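Local structure of 16S rRNA (guanine(1405)-N(7))-methyltransferase (Klebsiella pneumoniae, 6PI9) at residues A[64-76]-A[143-157]. The protein probably methylates the N7 position of guanine 1405 in 16S rRNA with S-adenosyl-L-methionine as donor, conferring resistance to various aminoglycosides. Residues are numbered along the deposited sequence; the frame is centred on the assembly and turned at random. Where two conformers were deposited one is given.
Sequences AQKKARALLARWN and HLGCVRLVNETARAR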
loop_
_atom_site.group_PDB
_atom_site.type_symbol
_atom_site.label_atom_id
_atom_site.label_comp_id
_atom_site.label_asym_id
_atom_site.label_seq_id
_atom_site.Cartn_x
_atom_site.Cartn_y
_atom_site.Cartn_z
ATOM N N ALA A 64 3.012 -14.645 -6.669
ATOM C CA ALA A 64 1.768 -14.968 -5.980
ATOM C C ALA A 64 0.633 -15.203 -6.964
ATOM O O ALA A 64 -0.377 -15.814 -6.602
ATOM C CB ALA A 64 1.380 -13.859 -5.002
ATOM N N GLN A 65 0.790 -14.740 -8.205
ATOM C CA GLN A 65 -0.216 -14.982 -9.233
ATOM C C GLN A 65 -0.158 -16.418 -9.753
ATOM O O GLN A 65 -1.199 -17.050 -9.961
ATOM C CB GLN A 65 -0.026 -13.992 -10.371
ATOM C CG GLN A 65 -1.069 -14.092 -11.445
ATOM C CD GLN A 65 -0.989 -12.923 -12.383
ATOM O OE1 GLN A 65 -1.177 -11.778 -11.970
ATOM N NE2 GLN A 65 -0.672 -13.195 -13.650
ATOM N N LYS A 66 1.042 -16.948 -9.992
ATOM C CA LYS A 66 1.141 -18.370 -10.302
ATOM C C LYS A 66 0.728 -19.217 -9.108
ATOM O O LYS A 66 0.114 -20.278 -9.275
ATOM C CB LYS A 66 2.558 -18.722 -10.752
ATOM C CG LYS A 66 2.829 -18.310 -12.182
ATOM C CD LYS A 66 3.847 -17.188 -12.277
ATOM C CE LYS A 66 3.840 -16.548 -13.672
ATOM N NZ LYS A 66 2.540 -15.854 -13.990
ATOM N N LYS A 67 1.052 -18.761 -7.894
ATOM C CA LYS A 67 0.610 -19.471 -6.699
ATOM C C LYS A 67 -0.908 -19.485 -6.612
ATOM O O LYS A 67 -1.510 -20.536 -6.359
ATOM C CB LYS A 67 1.226 -18.839 -5.446
ATOM C CG LYS A 67 2.360 -19.675 -4.825
ATOM C CD LYS A 67 3.498 -18.818 -4.264
ATOM C CE LYS A 67 4.464 -19.680 -3.473
ATOM N NZ LYS A 67 5.249 -20.584 -4.367
ATOM N N ALA A 68 -1.548 -18.328 -6.843
ATOM C CA ALA A 68 -3.006 -18.283 -6.872
ATOM C C ALA A 68 -3.560 -19.197 -7.953
ATOM O O ALA A 68 -4.592 -19.847 -7.756
ATOM C CB ALA A 68 -3.489 -16.846 -7.084
ATOM N N ARG A 69 -2.882 -19.263 -9.103
ATOM C CA ARG A 69 -3.322 -20.130 -10.193
ATOM C C ARG A 69 -3.414 -21.577 -9.734
ATOM O O ARG A 69 -4.433 -22.244 -9.946
ATOM C CB ARG A 69 -2.364 -20.004 -11.381
ATOM C CG ARG A 69 -3.031 -20.034 -12.753
ATOM C CD ARG A 69 -2.037 -19.683 -13.839
ATOM N NE ARG A 69 -2.678 -19.463 -15.131
ATOM C CZ ARG A 69 -3.010 -20.437 -15.978
ATOM N NH1 ARG A 69 -2.777 -21.708 -15.666
ATOM N NH2 ARG A 69 -3.576 -20.145 -17.144
ATOM N N ALA A 70 -2.364 -22.068 -9.069
ATOM C CA ALA A 70 -2.308 -23.472 -8.672
ATOM C C ALA A 70 -3.274 -23.782 -7.537
ATOM O O ALA A 70 -3.804 -24.898 -7.462
ATOM C CB ALA A 70 -0.881 -23.835 -8.271
ATOM N N LEU A 71 -3.515 -22.813 -6.647
ATOM C CA LEU A 71 -4.470 -23.012 -5.560
ATOM C C LEU A 71 -5.900 -23.130 -6.083
ATOM O O LEU A 71 -6.651 -24.022 -5.668
ATOM C CB LEU A 71 -4.362 -21.862 -4.560
ATOM C CG LEU A 71 -3.155 -21.930 -3.637
ATOM C CD1 LEU A 71 -3.125 -20.700 -2.750
ATOM C CD2 LEU A 71 -3.215 -23.219 -2.828
ATOM N N LEU A 72 -6.299 -22.227 -6.985
ATOM C CA LEU A 72 -7.658 -22.264 -7.517
ATOM C C LEU A 72 -7.917 -23.543 -8.306
ATOM O O LEU A 72 -9.069 -23.986 -8.414
ATOM C CB LEU A 72 -7.914 -21.035 -8.391
ATOM C CG LEU A 72 -8.003 -19.711 -7.613
ATOM C CD1 LEU A 72 -7.812 -18.535 -8.533
ATOM C CD2 LEU A 72 -9.339 -19.603 -6.876
ATOM N N ALA A 73 -6.864 -24.144 -8.867
ATOM C CA ALA A 73 -7.015 -25.428 -9.545
ATOM C C ALA A 73 -7.369 -26.529 -8.554
ATOM O O ALA A 73 -8.157 -27.434 -8.864
ATOM C CB ALA A 73 -5.731 -25.772 -10.299
ATOM N N ARG A 74 -6.793 -26.469 -7.355
ATOM C CA ARG A 74 -7.123 -27.439 -6.324
ATOM C C ARG A 74 -8.507 -27.205 -5.739
ATOM O O ARG A 74 -9.081 -28.126 -5.150
ATOM C CB ARG A 74 -6.071 -27.389 -5.227
ATOM C CG ARG A 74 -4.666 -27.337 -5.762
ATOM C CD ARG A 74 -3.696 -27.064 -4.653
ATOM N NE ARG A 74 -3.236 -28.310 -4.059
ATOM C CZ ARG A 74 -1.959 -28.598 -3.846
ATOM N NH1 ARG A 74 -1.024 -27.716 -4.180
ATOM N NH2 ARG A 74 -1.610 -29.759 -3.300
ATOM N N TRP A 75 -9.054 -25.996 -5.886
ATOM C CA TRP A 75 -10.388 -25.725 -5.364
ATOM C C TRP A 75 -11.465 -26.317 -6.264
ATOM O O TRP A 75 -12.482 -26.822 -5.771
ATOM C CB TRP A 75 -10.599 -24.218 -5.184
ATOM C CG TRP A 75 -11.964 -23.887 -4.684
ATOM C CD1 TRP A 75 -12.535 -24.322 -3.527
ATOM C CD2 TRP A 75 -12.937 -23.056 -5.326
ATOM N NE1 TRP A 75 -13.803 -23.814 -3.407
ATOM C CE2 TRP A 75 -14.074 -23.030 -4.497
ATOM C CE3 TRP A 75 -12.955 -22.325 -6.519
ATOM C CZ2 TRP A 75 -15.222 -22.309 -4.825
ATOM C CZ3 TRP A 75 -14.094 -21.611 -6.844
ATOM C CH2 TRP A 75 -15.212 -21.609 -6.001
ATOM N N ASN A 76 -11.270 -26.277 -7.585
ATOM C CA ASN A 76 -12.256 -26.908 -8.452
ATOM C C ASN A 76 -12.263 -28.426 -8.299
ATOM O O ASN A 76 -13.208 -29.075 -8.755
ATOM C CB ASN A 76 -12.032 -26.524 -9.917
ATOM C CG ASN A 76 -13.241 -26.853 -10.791
ATOM O OD1 ASN A 76 -14.374 -26.882 -10.304
ATOM N ND2 ASN A 76 -13.005 -27.125 -12.076
ATOM N N HIS A 143 -5.189 -4.909 -14.516
ATOM C CA HIS A 143 -4.340 -6.039 -14.165
ATOM C C HIS A 143 -4.820 -7.262 -14.919
ATOM O O HIS A 143 -5.792 -7.914 -14.533
ATOM C CB HIS A 143 -4.380 -6.273 -12.652
ATOM C CG HIS A 143 -3.210 -7.067 -12.174
ATOM N ND1 HIS A 143 -2.811 -8.232 -12.793
ATOM C CD2 HIS A 143 -2.327 -6.848 -11.175
ATOM C CE1 HIS A 143 -1.726 -8.702 -12.199
ATOM N NE2 HIS A 143 -1.418 -7.887 -11.203
ATOM N N LEU A 144 -4.156 -7.562 -16.034
ATOM C CA LEU A 144 -4.541 -8.708 -16.841
ATOM C C LEU A 144 -4.270 -10.031 -16.144
ATOM O O LEU A 144 -4.818 -11.061 -16.550
ATOM C CB LEU A 144 -3.780 -8.661 -18.170
ATOM C CG LEU A 144 -3.846 -7.308 -18.875
ATOM C CD1 LEU A 144 -3.113 -7.417 -20.178
ATOM C CD2 LEU A 144 -5.297 -6.952 -19.136
ATOM N N GLY A 145 -3.447 -10.048 -15.101
ATOM C CA GLY A 145 -3.329 -11.279 -14.332
ATOM C C GLY A 145 -4.614 -11.576 -13.579
ATOM O O GLY A 145 -5.108 -12.708 -13.580
ATOM N N CYS A 146 -5.177 -10.556 -12.926
ATOM C CA CYS A 146 -6.489 -10.691 -12.299
ATOM C C CYS A 146 -7.539 -11.142 -13.314
ATOM O O CYS A 146 -8.292 -12.100 -13.079
ATOM C CB CYS A 146 -6.878 -9.372 -11.680
ATOM S SG CYS A 146 -5.911 -9.102 -10.167
ATOM N N VAL A 147 -7.606 -10.437 -14.441
ATOM C CA VAL A 147 -8.585 -10.763 -15.470
ATOM C C VAL A 147 -8.458 -12.224 -15.853
ATOM O O VAL A 147 -9.454 -12.950 -15.967
ATOM C CB VAL A 147 -8.395 -9.835 -16.686
ATOM C CG1 VAL A 147 -9.223 -10.336 -17.868
ATOM C CG2 VAL A 147 -8.793 -8.452 -16.327
ATOM N N ARG A 148 -7.229 -12.689 -16.073
ATOM C CA ARG A 148 -7.056 -14.055 -16.567
ATOM C C ARG A 148 -7.530 -15.076 -15.547
ATOM O O ARG A 148 -8.169 -16.073 -15.903
ATOM C CB ARG A 148 -5.590 -14.315 -16.895
ATOM C CG ARG A 148 -5.201 -13.875 -18.282
ATOM C CD ARG A 148 -3.743 -13.458 -18.348
ATOM N NE ARG A 148 -3.501 -12.673 -19.547
ATOM C CZ ARG A 148 -2.520 -11.788 -19.671
ATOM N NH1 ARG A 148 -1.704 -11.557 -18.634
ATOM N NH2 ARG A 148 -2.363 -11.124 -20.822
ATOM N N LEU A 149 -7.174 -14.865 -14.272
ATOM C CA LEU A 149 -7.555 -15.799 -13.215
ATOM C C LEU A 149 -9.064 -15.869 -13.061
ATOM O O LEU A 149 -9.634 -16.954 -12.868
ATOM C CB LEU A 149 -6.921 -15.377 -11.893
ATOM C CG LEU A 149 -5.426 -15.665 -11.751
ATOM C CD1 LEU A 149 -4.919 -15.159 -10.396
ATOM C CD2 LEU A 149 -5.152 -17.136 -11.936
ATOM N N VAL A 150 -9.721 -14.716 -13.140
ATOM C CA VAL A 150 -11.170 -14.677 -13.026
ATOM C C VAL A 150 -11.824 -15.491 -14.132
ATOM O O VAL A 150 -12.686 -16.324 -13.869
ATOM C CB VAL A 150 -11.650 -13.228 -13.032
ATOM C CG1 VAL A 150 -13.152 -13.199 -13.216
ATOM C CG2 VAL A 150 -11.229 -12.594 -11.704
ATOM N N ASN A 151 -11.427 -15.257 -15.386
ATOM C CA ASN A 151 -12.042 -15.975 -16.505
ATOM C C ASN A 151 -11.796 -17.476 -16.415
ATOM O O ASN A 151 -12.696 -18.284 -16.695
ATOM C CB ASN A 151 -11.505 -15.432 -17.839
ATOM C CG ASN A 151 -12.125 -14.113 -18.204
ATOM O OD1 ASN A 151 -13.308 -13.929 -17.963
ATOM N ND2 ASN A 151 -11.338 -13.182 -18.774
ATOM N N GLU A 152 -10.573 -17.875 -16.071
ATOM C CA GLU A 152 -10.259 -19.297 -15.958
ATOM C C GLU A 152 -11.077 -19.960 -14.856
ATOM O O GLU A 152 -11.633 -21.050 -15.042
ATOM C CB GLU A 152 -8.770 -19.469 -15.681
ATOM C CG GLU A 152 -7.898 -19.065 -16.848
ATOM C CD GLU A 152 -6.435 -19.386 -16.616
ATOM O OE1 GLU A 152 -6.150 -20.481 -16.050
ATOM O OE2 GLU A 152 -5.578 -18.554 -17.009
ATOM N N THR A 153 -11.141 -19.325 -13.687
ATOM C CA THR A 153 -11.878 -19.921 -12.580
ATOM C C THR A 153 -13.356 -20.020 -12.920
ATOM O O THR A 153 -14.001 -21.042 -12.662
ATOM C CB THR A 153 -11.659 -19.086 -11.313
ATOM O OG1 THR A 153 -10.252 -19.015 -11.043
ATOM C CG2 THR A 153 -12.419 -19.679 -10.103
ATOM N N ALA A 154 -13.910 -18.956 -13.510
ATOM C CA ALA A 154 -15.334 -18.934 -13.835
ATOM C C ALA A 154 -15.704 -20.021 -14.838
ATOM O O ALA A 154 -16.699 -20.727 -14.648
ATOM C CB ALA A 154 -15.726 -17.556 -14.362
ATOM N N ARG A 155 -14.934 -20.165 -15.929
ATOM C CA ARG A 155 -15.254 -21.207 -16.899
ATOM C C ARG A 155 -15.149 -22.603 -16.286
ATOM O O ARG A 155 -15.947 -23.486 -16.627
ATOM C CB ARG A 155 -14.350 -21.091 -18.131
ATOM C CG ARG A 155 -14.549 -19.827 -18.962
ATOM C CD ARG A 155 -13.817 -19.995 -20.288
ATOM N NE ARG A 155 -13.415 -18.719 -20.880
ATOM C CZ ARG A 155 -12.281 -18.083 -20.578
ATOM N NH1 ARG A 155 -11.469 -18.550 -19.637
ATOM N NH2 ARG A 155 -11.985 -16.947 -21.169
ATOM N N ALA A 156 -14.189 -22.816 -15.378
ATOM C CA ALA A 156 -14.051 -24.114 -14.717
ATOM C C ALA A 156 -15.181 -24.400 -13.737
ATOM O O ALA A 156 -15.481 -25.572 -13.481
ATOM C CB ALA A 156 -12.714 -24.195 -13.976
ATOM N N ARG A 157 -15.798 -23.370 -13.164
ATOM C CA ARG A 157 -16.865 -23.562 -12.191
ATOM C C ARG A 157 -18.245 -23.490 -12.830
ATOM O O ARG A 157 -19.246 -23.729 -12.140
ATOM C CB ARG A 157 -16.757 -22.522 -11.063
ATOM C CG ARG A 157 -15.486 -22.600 -10.217
ATOM C CD ARG A 157 -15.471 -23.810 -9.332
ATOM N NE ARG A 157 -16.522 -23.775 -8.317
ATOM C CZ ARG A 157 -16.888 -24.852 -7.624
ATOM N NH1 ARG A 157 -16.296 -26.021 -7.867
ATOM N NH2 ARG A 157 -17.860 -24.776 -6.722
#
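Arg157 serves both Asn76 and Trp75 with one guanidinium. Its NH1 sends a fairly straight bond, 160° at the hydrogen, to OD1 of Asn76, 3.2 Å away; the acceptor lies close to the guanidinium plane, and the donor in turn lies in the carbonyl plane of the amide. The guanidinium also lies over one face of the Trp75 ring, tilted 41° from it, CZ standing 4.2 Å from the centre of the six-membered ring in a cation-pi contact. Bends at chi2 and chi3 fold the arginine back over the indole. The other end of the Asn76 amide, ND2, bonds weakly to Ala156 O. In the middle, Thr153 OG1 satisfies itself within its own helix, donating to Leu149 O at 2.8 Å, while that carbonyl takes Thr153 N from its opposite face; Leu72 CD1 packs against the same hydroxyl oxygen. Leu149 splits its methyls between Ala68 CB and Arg69 CG. Beyond, Arg69 NH2 forms a salt bridge to Glu152 OE2 (2.6 Å), weak as a hydrogen bond because the carboxylate lies over a guanidinium face. Gln65 lays its amide against Gly145 CA, and NE2 makes a weak hydrogen bond to Asp21 OD2. His143, which touches S-adenosyl-L-homocysteine, N-caps helix 144-157 through a weak bond from Gly145 N to ND1. Helix 63-75 packs nearly parallel (11°) on helix 144-157, which flanks the sheet of the Rossmann-like methyltransferase fold, its N-terminal end at the cofactor pocket.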